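Local coordinates for putative hydrogenase expression/formation protein hupG (Rhodopseudomonas palustris, PDB 2QSI) that probably assists the assembly or maturation of hydrogenase as a thioredoxin-like member of the HupG/HyaE family, its exact role being unknown, at residues Asp26-Phe40 / Arg84-Pro98. Sequence-based numbering, arbitrary orientation.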
loop_
_atom_site.group_PDB
_atom_site.type_symbol
_atom_site.label_atom_id
_atom_site.label_comp_id
_atom_site.label_asym_id
_atom_site.label_seq_id
_atom_site.Cartn_x
_atom_site.Cartn_y
_atom_site.Cartn_z
ATOM N N ASP A 26 -10.619 0.500 3.316
ATOM C CA ASP A 26 -9.274 1.072 3.596
ATOM C C ASP A 26 -8.655 0.450 4.825
ATOM O O ASP A 26 -7.520 -0.049 4.777
ATOM C CB ASP A 26 -9.302 2.592 3.784
ATOM C CG ASP A 26 -9.611 3.332 2.508
ATOM O OD1 ASP A 26 -9.443 2.797 1.400
ATOM O OD2 ASP A 26 -10.066 4.457 2.604
ATOM N N ASP A 27 -9.383 0.499 5.938
ATOM C CA ASP A 27 -8.867 -0.050 7.185
ATOM C C ASP A 27 -8.735 -1.582 7.100
ATOM O O ASP A 27 -7.787 -2.153 7.662
ATOM C CB ASP A 27 -9.718 0.366 8.407
ATOM C CG ASP A 27 -9.797 1.888 8.611
ATOM O OD1 ASP A 27 -8.898 2.657 8.196
ATOM O OD2 ASP A 27 -10.782 2.326 9.231
ATOM N N PHE A 28 -9.640 -2.257 6.381
ATOM C CA PHE A 28 -9.517 -3.715 6.218
ATOM C C PHE A 28 -8.141 -4.086 5.655
ATOM O O PHE A 28 -7.467 -4.970 6.157
ATOM C CB PHE A 28 -10.618 -4.282 5.298
ATOM C CG PHE A 28 -10.548 -5.753 5.162
ATOM C CD1 PHE A 28 -10.951 -6.567 6.199
ATOM C CD2 PHE A 28 -10.017 -6.341 4.023
ATOM C CE1 PHE A 28 -10.838 -7.956 6.100
ATOM C CE2 PHE A 28 -9.891 -7.743 3.931
ATOM C CZ PHE A 28 -10.290 -8.529 4.969
ATOM N N ILE A 29 -7.745 -3.399 4.598
ATOM C CA ILE A 29 -6.523 -3.705 3.902
ATOM C C ILE A 29 -5.355 -3.299 4.737
ATOM O O ILE A 29 -4.426 -4.080 4.951
ATOM C CB ILE A 29 -6.428 -2.975 2.537
ATOM C CG1 ILE A 29 -7.538 -3.443 1.635
ATOM C CG2 ILE A 29 -5.063 -3.253 1.870
ATOM C CD1 ILE A 29 -7.539 -2.818 0.255
ATOM N N ALA A 30 -5.399 -2.070 5.212
ATOM C CA ALA A 30 -4.197 -1.472 5.782
ATOM C C ALA A 30 -3.734 -2.259 7.020
ATOM O O ALA A 30 -2.518 -2.457 7.214
ATOM C CB ALA A 30 -4.437 -0.000 6.083
ATOM N N HIS A 31 -4.686 -2.778 7.806
ATOM C CA HIS A 31 -4.355 -3.528 9.048
ATOM C C HIS A 31 -4.566 -5.074 9.039
ATOM O O HIS A 31 -4.630 -5.721 10.104
ATOM C CB HIS A 31 -5.097 -2.885 10.197
ATOM C CG HIS A 31 -4.882 -1.406 10.281
ATOM N ND1 HIS A 31 -3.676 -0.848 10.638
ATOM C CD2 HIS A 31 -5.719 -0.370 10.039
ATOM C CE1 HIS A 31 -3.780 0.470 10.624
ATOM N NE2 HIS A 31 -5.019 0.785 10.280
ATOM N N SER A 32 -4.615 -5.664 7.846
ATOM C CA SER A 32 -4.695 -7.122 7.689
ATOM C C SER A 32 -3.407 -7.861 8.072
ATOM O O SER A 32 -3.456 -9.015 8.532
ATOM C CB SER A 32 -5.009 -7.460 6.225
ATOM O OG SER A 32 -4.027 -6.885 5.373
ATOM N N GLY A 33 -2.262 -7.220 7.831
ATOM C CA GLY A 33 -0.966 -7.866 7.978
ATOM C C GLY A 33 -0.738 -9.018 7.007
ATOM O O GLY A 33 0.154 -9.855 7.205
ATOM N N LYS A 34 -1.536 -9.049 5.949
ATOM C CA LYS A 34 -1.507 -10.124 4.986
ATOM C C LYS A 34 -1.774 -9.488 3.656
ATOM O O LYS A 34 -2.254 -8.357 3.607
ATOM C CB LYS A 34 -2.582 -11.139 5.298
ATOM C CG LYS A 34 -2.315 -11.965 6.603
ATOM C CD LYS A 34 -3.144 -13.217 6.681
ATOM C CE LYS A 34 -2.966 -13.948 8.033
ATOM N NZ LYS A 34 -3.989 -15.030 8.134
ATOM N N ILE A 35 -1.507 -10.217 2.594
ATOM C CA ILE A 35 -1.918 -9.796 1.243
ATOM C C ILE A 35 -3.428 -10.046 1.169
ATOM O O ILE A 35 -3.923 -11.096 1.612
ATOM C CB ILE A 35 -1.163 -10.602 0.149
ATOM C CG1 ILE A 35 0.360 -10.275 0.102
ATOM C CG2 ILE A 35 -1.771 -10.413 -1.228
ATOM C CD1 ILE A 35 0.658 -8.853 0.198
ATOM N N VAL A 36 -4.142 -9.059 0.650
ATOM C CA VAL A 36 -5.568 -9.103 0.538
ATOM C C VAL A 36 -6.045 -9.537 -0.840
ATOM O O VAL A 36 -5.581 -9.059 -1.863
ATOM C CB VAL A 36 -6.156 -7.721 0.919
ATOM C CG1 VAL A 36 -7.695 -7.723 0.722
ATOM C CG2 VAL A 36 -5.736 -7.394 2.410
ATOM N N VAL A 37 -7.002 -10.453 -0.847
ATOM C CA VAL A 37 -7.664 -10.856 -2.069
ATOM C C VAL A 37 -9.085 -10.256 -2.045
ATOM O O VAL A 37 -9.943 -10.656 -1.220
ATOM C CB VAL A 37 -7.711 -12.367 -2.205
ATOM C CG1 VAL A 37 -8.335 -12.771 -3.565
ATOM C CG2 VAL A 37 -6.292 -12.960 -2.081
ATOM N N LEU A 38 -9.325 -9.292 -2.925
ATOM C CA LEU A 38 -10.634 -8.682 -3.036
ATOM C C LEU A 38 -11.370 -9.370 -4.148
ATOM O O LEU A 38 -10.856 -9.454 -5.268
ATOM C CB LEU A 38 -10.554 -7.197 -3.378
ATOM C CG LEU A 38 -9.900 -6.271 -2.364
ATOM C CD1 LEU A 38 -9.860 -4.838 -2.956
ATOM C CD2 LEU A 38 -10.571 -6.395 -1.014
ATOM N N PHE A 39 -12.562 -9.851 -3.805
ATOM C CA PHE A 39 -13.466 -10.575 -4.691
ATOM C C PHE A 39 -14.546 -9.640 -5.207
ATOM O O PHE A 39 -15.395 -9.173 -4.443
ATOM C CB PHE A 39 -14.092 -11.752 -3.927
ATOM C CG PHE A 39 -15.167 -12.471 -4.670
ATOM C CD1 PHE A 39 -15.078 -12.716 -6.020
ATOM C CD2 PHE A 39 -16.257 -12.990 -3.963
ATOM C CE1 PHE A 39 -16.112 -13.439 -6.677
ATOM C CE2 PHE A 39 -17.238 -13.672 -4.587
ATOM C CZ PHE A 39 -17.169 -13.896 -5.957
ATOM N N PHE A 40 -14.487 -9.399 -6.524
ATOM C CA PHE A 40 -15.553 -8.705 -7.276
ATOM C C PHE A 40 -16.447 -9.742 -7.934
ATOM O O PHE A 40 -16.024 -10.503 -8.839
ATOM C CB PHE A 40 -14.933 -7.795 -8.326
ATOM C CG PHE A 40 -14.127 -6.657 -7.737
ATOM C CD1 PHE A 40 -14.702 -5.389 -7.569
ATOM C CD2 PHE A 40 -12.805 -6.843 -7.308
ATOM C CE1 PHE A 40 -13.952 -4.325 -7.055
ATOM C CE2 PHE A 40 -12.085 -5.804 -6.727
ATOM C CZ PHE A 40 -12.666 -4.550 -6.584
ATOM N N ARG A 84 -10.235 1.971 -8.590
ATOM C CA ARG A 84 -9.090 2.161 -7.716
ATOM C C ARG A 84 -8.056 1.063 -7.859
ATOM O O ARG A 84 -6.863 1.331 -7.876
ATOM C CB ARG A 84 -9.557 2.193 -6.288
ATOM C CG ARG A 84 -8.447 2.208 -5.274
ATOM C CD ARG A 84 -9.040 2.368 -3.951
ATOM N NE ARG A 84 -8.115 1.988 -2.909
ATOM C CZ ARG A 84 -8.429 2.032 -1.622
ATOM N NH1 ARG A 84 -9.635 2.448 -1.246
ATOM N NH2 ARG A 84 -7.566 1.630 -0.721
ATOM N N PHE A 85 -8.509 -0.188 -7.923
ATOM C CA PHE A 85 -7.601 -1.304 -7.842
ATOM C C PHE A 85 -7.166 -1.841 -9.203
ATOM O O PHE A 85 -6.367 -2.733 -9.256
ATOM C CB PHE A 85 -8.182 -2.395 -6.934
ATOM C CG PHE A 85 -8.220 -2.007 -5.478
ATOM C CD1 PHE A 85 -7.046 -1.806 -4.774
ATOM C CD2 PHE A 85 -9.434 -1.859 -4.811
ATOM C CE1 PHE A 85 -7.075 -1.440 -3.437
ATOM C CE2 PHE A 85 -9.480 -1.493 -3.485
ATOM C CZ PHE A 85 -8.291 -1.259 -2.797
ATOM N N GLY A 86 -7.694 -1.297 -10.294
ATOM C CA GLY A 86 -7.330 -1.710 -11.652
ATOM C C GLY A 86 -8.039 -2.951 -12.176
ATOM O O GLY A 86 -7.442 -3.761 -12.846
ATOM N N VAL A 87 -9.297 -3.126 -11.794
ATOM C CA VAL A 87 -10.105 -4.286 -12.199
ATOM C C VAL A 87 -10.974 -3.842 -13.367
ATOM O O VAL A 87 -11.684 -2.851 -13.264
ATOM C CB VAL A 87 -10.996 -4.781 -11.037
ATOM C CG1 VAL A 87 -11.786 -6.039 -11.455
ATOM C CG2 VAL A 87 -10.126 -5.101 -9.794
ATOM N N ALA A 88 -10.900 -4.587 -14.460
ATOM C CA ALA A 88 -11.572 -4.261 -15.724
ATOM C C ALA A 88 -12.971 -4.829 -15.792
ATOM O O ALA A 88 -13.909 -4.142 -16.253
ATOM C CB ALA A 88 -10.729 -4.773 -16.908
ATOM N N VAL A 89 -13.130 -6.072 -15.333
ATOM C CA VAL A 89 -14.387 -6.810 -15.487
ATOM C C VAL A 89 -14.732 -7.640 -14.240
ATOM O O VAL A 89 -13.884 -7.845 -13.368
ATOM C CB VAL A 89 -14.301 -7.748 -16.726
ATOM C CG1 VAL A 89 -14.000 -6.947 -17.983
ATOM C CG2 VAL A 89 -13.258 -8.859 -16.520
ATOM N N CYS A 90 -15.977 -8.102 -14.147
ATOM C CA CYS A 90 -16.388 -9.022 -13.102
ATOM C C CYS A 90 -16.795 -10.344 -13.727
ATOM O O CYS A 90 -17.110 -10.405 -14.914
ATOM C CB CYS A 90 -17.563 -8.484 -12.277
ATOM S SG CYS A 90 -17.147 -6.919 -11.581
ATOM N N PRO A 91 -16.688 -11.427 -12.967
ATOM C CA PRO A 91 -16.035 -11.515 -11.655
ATOM C C PRO A 91 -14.509 -11.449 -11.817
ATOM O O PRO A 91 -13.979 -11.783 -12.889
ATOM C CB PRO A 91 -16.479 -12.879 -11.118
ATOM C CG PRO A 91 -16.839 -13.672 -12.342
ATOM C CD PRO A 91 -17.192 -12.725 -13.444
ATOM N N SER A 92 -13.831 -10.971 -10.783
ATOM C CA SER A 92 -12.386 -10.912 -10.715
ATOM C C SER A 92 -11.930 -11.083 -9.255
ATOM O O SER A 92 -12.675 -10.782 -8.335
ATOM C CB SER A 92 -11.853 -9.528 -11.202
ATOM O OG SER A 92 -11.901 -9.401 -12.619
ATOM N N LEU A 93 -10.689 -11.530 -9.092
ATOM C CA LEU A 93 -9.932 -11.326 -7.857
ATOM C C LEU A 93 -8.861 -10.230 -8.054
ATOM O O LEU A 93 -8.038 -10.315 -8.985
ATOM C CB LEU A 93 -9.248 -12.612 -7.446
ATOM C CG LEU A 93 -10.144 -13.826 -7.288
ATOM C CD1 LEU A 93 -9.323 -15.016 -6.818
ATOM C CD2 LEU A 93 -11.221 -13.490 -6.238
ATOM N N ALA A 94 -8.833 -9.235 -7.181
ATOM C CA ALA A 94 -7.737 -8.265 -7.155
ATOM C C ALA A 94 -6.880 -8.580 -5.939
ATOM O O ALA A 94 -7.399 -8.589 -4.824
ATOM C CB ALA A 94 -8.277 -6.843 -7.064
ATOM N N VAL A 95 -5.575 -8.858 -6.176
ATOM C CA VAL A 95 -4.620 -9.195 -5.120
ATOM C C VAL A 95 -3.858 -7.917 -4.765
ATOM O O VAL A 95 -3.159 -7.333 -5.622
ATOM C CB VAL A 95 -3.688 -10.311 -5.550
ATOM C CG1 VAL A 95 -2.777 -10.725 -4.388
ATOM C CG2 VAL A 95 -4.508 -11.510 -6.067
ATOM N N VAL A 96 -3.985 -7.491 -3.517
ATOM C CA VAL A 96 -3.534 -6.157 -3.102
ATOM C C VAL A 96 -2.571 -6.252 -1.915
ATOM O O VAL A 96 -2.914 -6.848 -0.898
ATOM C CB VAL A 96 -4.714 -5.287 -2.662
ATOM C CG1 VAL A 96 -4.209 -3.935 -2.182
ATOM C CG2 VAL A 96 -5.751 -5.089 -3.794
ATOM N N GLN A 97 -1.415 -5.613 -2.018
ATOM C CA GLN A 97 -0.483 -5.560 -0.925
ATOM C C GLN A 97 -0.737 -4.276 -0.128
ATOM O O GLN A 97 -0.698 -3.180 -0.690
ATOM C CB GLN A 97 0.929 -5.561 -1.485
ATOM C CG GLN A 97 1.975 -5.659 -0.476
ATOM C CD GLN A 97 3.319 -5.763 -1.108
ATOM O OE1 GLN A 97 3.820 -4.802 -1.662
ATOM N NE2 GLN A 97 3.927 -6.923 -1.004
ATOM N N PRO A 98 -1.023 -4.419 1.185
ATOM C CA PRO A 98 -1.219 -3.249 2.017
ATOM C C PRO A 98 0.011 -2.364 2.083
ATOM O O PRO A 98 1.163 -2.856 1.980
ATOM C CB PRO A 98 -1.508 -3.823 3.385
ATOM C CG PRO A 98 -1.899 -5.210 3.201
ATOM C CD PRO A 98 -1.224 -5.671 1.939
HETATM O O HOH W 1 -6.322 0.978 2.138
#
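Leu-38 turns its CG beside its own backbone N (chi1 -64°) and extends from there (chi2 177°), which carries CD1 over one face of the Phe-85 ring, 3.8 Å from the centroid, as a CH-pi contact. Arg-84 CG lies over the opposite face, and Ile-29 CD1 reaches Phe-85 CZ obliquely at 3.5 Å. The Arg-84 chain runs extended from CG to NE, delivering its guanidinium to Asp-26: NH1 meets OD1 at 2.7 Å, close to the guanidinium plane, in a salt bridge, while NH2 gives the same oxygen a weak second bond and also salt-bridges Glu-99 of the second subunit. The two flat groups are turned 48° apart, and a water links Arg-84 NH2, weakly, to Asp-26 O.

Strands 35-40 and 92-97 run antiparallel beside these two helices. Val-36/Val-96, Leu-38/Ala-94 and Phe-40/Ser-92 are the hydrogen-bonded pairs, each joined by two backbone bonds. Phe-40 brings CE2 within 3.7 Å of Val-87 CG2, with Ala-94 CB at the ring edge, and its CB lies 4.0 Å from Cys-90 SG, the sulfur covalently linked to a bound DTT. A cis peptide precedes Pro-91, matching the cis-proline of thioredoxin folds, and Ser-92 OG ties back to Val-89 O at 2.6 Å. At the other end, Pro-98 sets CB against Ile-29 CG2 and CD against Ile-35 CD1, with CG close to the carbonyl oxygens of Ile-29 and Lys-34.

Phe-39 and Val-37 face helix 50-62, whereas Phe-40 turns to helix 78-85. Strand 35-40 is an inner strand, hydrogen-bonded on its other edge to strand 68-73; strand 92-106 pairs antiparallel with a strand of the second subunit, so the sheet runs on across the interface.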